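Local coordinates for protein beta-phosphoglucomutase (Clostridium difficile, PDB 4GIB) that probably interconverts beta-D-glucose 1-phosphate and beta-D-glucose 6-phosphate as a magnesium-dependent phosphomutase of the HAD-like superfamily, at residues G35-T40 and P119-L124. Residues are numbered along the deposited sequence; the frame is centred on the assembly and turned at random.
Sequences GVITDT and PGIESL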
ATOM      1  N   GLY A  35      -2.208   6.172  -0.712  1.00 26.67           N
ATOM      2  CA  GLY A  35      -1.957   7.063   0.427  1.00 26.74           C
ATOM      3  C   GLY A  35      -0.504   7.419   0.707  1.00 26.71           C
ATOM      4  O   GLY A  35      -0.207   8.110   1.690  1.00 25.07           O
ATOM      5  N   VAL A  36       0.408   6.941  -0.138  1.00 26.89           N
ATOM      6  CA  VAL A  36       1.825   7.290  -0.001  1.00 26.09           C
ATOM      7  C   VAL A  36       2.313   7.802  -1.348  1.00 26.15           C
ATOM      8  O   VAL A  36       2.788   8.926  -1.439  1.00 30.69           O
ATOM      9  CB  VAL A  36       2.677   6.115   0.519  1.00 27.10           C
ATOM     10  CG1 VAL A  36       4.116   6.589   0.816  1.00 23.26           C
ATOM     11  CG2 VAL A  36       2.055   5.523   1.787  1.00 22.40           C
ATOM     12  N   ILE A  37       2.183   6.993  -2.394  1.00 24.97           N
ATOM     13  CA  ILE A  37       2.568   7.422  -3.746  1.00 23.82           C
ATOM     14  C   ILE A  37       1.414   8.222  -4.393  1.00 23.13           C
ATOM     15  O   ILE A  37       1.627   9.250  -5.008  1.00 20.25           O
ATOM     16  CB  ILE A  37       2.923   6.230  -4.648  1.00 23.29           C
ATOM     17  CG1 ILE A  37       4.051   5.403  -4.033  1.00 22.39           C
ATOM     18  CG2 ILE A  37       3.322   6.717  -6.055  1.00 22.79           C
ATOM     19  CD1 ILE A  37       5.321   6.173  -3.792  1.00 21.32           C
ATOM     20  N   THR A  38       0.191   7.737  -4.225  1.00 23.01           N
ATOM     21  CA  THR A  38      -0.976   8.404  -4.773  1.00 24.00           C
ATOM     22  C   THR A  38      -2.248   7.892  -4.069  1.00 23.61           C
ATOM     23  O   THR A  38      -2.226   6.860  -3.413  1.00 22.53           O
ATOM     24  CB  THR A  38      -1.068   8.143  -6.298  1.00 24.89           C
ATOM     25  OG1 THR A  38      -2.008   9.031  -6.896  1.00 22.62           O
ATOM     26  CG2 THR A  38      -1.439   6.691  -6.587  1.00 22.24           C
ATOM     27  N   ASP A  39      -3.356   8.604  -4.229  1.00 24.69           N
ATOM     28  CA  ASP A  39      -4.615   8.192  -3.603  1.00 25.32           C
ATOM     29  C   ASP A  39      -5.479   7.342  -4.531  1.00 24.02           C
ATOM     30  O   ASP A  39      -5.948   7.804  -5.561  1.00 26.01           O
ATOM     31  CB  ASP A  39      -5.375   9.415  -3.128  1.00 26.21           C
ATOM     32  CG  ASP A  39      -4.602  10.196  -2.083  1.00 28.21           C
ATOM     33  OD1 ASP A  39      -4.193   9.608  -1.060  1.00 29.45           O
ATOM     34  OD2 ASP A  39      -4.410  11.405  -2.280  1.00 41.24           O
ATOM     35  N   THR A  40      -5.672   6.087  -4.150  1.00 23.02           N
ATOM     36  CA  THR A  40      -6.503   5.144  -4.904  1.00 22.73           C
ATOM     37  C   THR A  40      -7.697   4.624  -4.087  1.00 22.77           C
ATOM     38  O   THR A  40      -8.636   4.020  -4.649  1.00 21.80           O
ATOM     39  CB  THR A  40      -5.684   3.937  -5.276  1.00 22.90           C
ATOM     40  OG1 THR A  40      -5.216   3.318  -4.077  1.00 21.55           O
ATOM     41  CG2 THR A  40      -4.486   4.339  -6.150  1.00 24.25           C
ATOM     42  N   PRO A 119       2.280  15.086  -2.803  1.00 30.15           N
ATOM     43  CA  PRO A 119       3.321  16.101  -2.579  1.00 30.39           C
ATOM     44  C   PRO A 119       4.542  15.551  -1.849  1.00 29.35           C
ATOM     45  O   PRO A 119       4.388  14.822  -0.867  1.00 29.37           O
ATOM     46  CB  PRO A 119       2.618  17.134  -1.689  1.00 31.93           C
ATOM     47  CG  PRO A 119       1.172  16.950  -1.939  1.00 32.20           C
ATOM     48  CD  PRO A 119       0.965  15.521  -2.305  1.00 30.82           C
ATOM     49  N   GLY A 120       5.740  15.893  -2.334  1.00 29.02           N
ATOM     50  CA  GLY A 120       6.997  15.454  -1.729  1.00 27.50           C
ATOM     51  C   GLY A 120       7.513  14.082  -2.148  1.00 26.49           C
ATOM     52  O   GLY A 120       8.665  13.761  -1.899  1.00 27.12           O
ATOM     53  N   ILE A 121       6.693  13.278  -2.812  1.00 27.12           N
ATOM     54  CA  ILE A 121       7.105  11.911  -3.187  1.00 25.72           C
ATOM     55  C   ILE A 121       8.162  11.877  -4.280  1.00 28.07           C
ATOM     56  O   ILE A 121       9.169  11.188  -4.136  1.00 27.43           O
ATOM     57  CB  ILE A 121       5.907  11.058  -3.583  1.00 24.90           C
ATOM     58  CG1 ILE A 121       4.968  10.917  -2.393  1.00 23.00           C
ATOM     59  CG2 ILE A 121       6.355   9.645  -4.059  1.00 22.89           C
ATOM     60  CD1 ILE A 121       5.596  10.174  -1.195  1.00 27.13           C
ATOM     61  N   GLU A 122       7.944  12.605  -5.376  1.00 30.59           N
ATOM     62  CA  GLU A 122       8.954  12.663  -6.441  1.00 31.38           C
ATOM     63  C   GLU A 122      10.308  13.084  -5.918  1.00 29.77           C
ATOM     64  O   GLU A 122      11.322  12.503  -6.279  1.00 29.73           O
ATOM     65  CB  GLU A 122       8.582  13.642  -7.546  1.00 32.92           C
ATOM     66  CG  GLU A 122       7.752  13.083  -8.630  1.00 37.05           C
ATOM     67  CD  GLU A 122       7.695  14.028  -9.816  1.00 44.26           C
ATOM     68  OE1 GLU A 122       7.185  15.163  -9.651  1.00 42.83           O
ATOM     69  OE2 GLU A 122       8.159  13.627 -10.912  1.00 48.76           O
ATOM     70  N   SER A 123      10.324  14.125  -5.096  1.00 29.80           N
ATOM     71  CA  SER A 123      11.583  14.638  -4.537  1.00 28.65           C
ATOM     72  C   SER A 123      12.237  13.569  -3.670  1.00 27.23           C
ATOM     73  O   SER A 123      13.454  13.383  -3.711  1.00 28.73           O
ATOM     74  CB  SER A 123      11.333  15.913  -3.742  1.00 28.94           C
ATOM     75  OG  SER A 123      12.490  16.299  -3.036  1.00 31.98           O
ATOM     76  N   LEU A 124      11.432  12.850  -2.896  1.00 25.85           N
ATOM     77  CA  LEU A 124      11.968  11.766  -2.074  1.00 25.93           C
ATOM     78  C   LEU A 124      12.538  10.693  -2.986  1.00 23.72           C
ATOM     79  O   LEU A 124      13.679  10.273  -2.817  1.00 25.41           O
ATOM     80  CB  LEU A 124      10.901  11.146  -1.163  1.00 25.27           C
ATOM     81  CG  LEU A 124      11.435  10.087  -0.183  1.00 26.95           C
ATOM     82  CD1 LEU A 124      12.476  10.709   0.767  1.00 29.29           C
ATOM     83  CD2 LEU A 124      10.327   9.444   0.609  1.00 24.55           C
TER
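Val36 meets Ile121 chiefly through its backbone: the carbonyl oxygen Val36 O lies against the end of the isoleucine side chain, 3.1 Å from Ile121 CD1. Ile121 CG1 is equally close to this oxygen, which therefore rests on the whole ethyl branch. The side chain of Val36 adds less, its CG1 standing 4.4 Å from Ile121 CD1; it also packs on Phe31, Ile193 and Glu194, the last a predicted magnesium ligand that coordinates sodium here.

At Ile37 the contact becomes purely apolar. Its CB starts off away from residues 119-124, but CG1 lies beside the backbone N (chi1 -57°), and the ethyl branch turns back until Ile37 CD1 sits 3.6 Å from Ile121 CG2. The two isoleucine side chains cross at about a right angle, and their CA atoms are 6.4 Å apart. Ile121 has the same first-torsion geometry (chi1 -62°), which splits its branches between two partners: the ethyl arm goes to the Val36 carbonyl and the methyl CG2 to Ile37. Beyond this pair, the side chain of Thr38 turns away, and its OG1 is hydrogen-bonded to Asp116 O. Backbone hydrogen bonding between Ile37 and Leu118 also ties this end of the 33-37 turn to the chain leading into helix 121-130.

Gly120 occupies the N-cap of that helix. Ile121, the first helical residue, points its side chain toward the segment after strand 28-31, which carries the predicted catalytic residues Asp32 and Asp34. No hydrogen bond or charge pair joins the two segments directly. Their contact rests on buried aliphatic carbon packed against aliphatic carbon and one carbonyl, a van der Waals fit that depends on the shape of the Ile121 branches, with Val36 the residue that borders the sodium site.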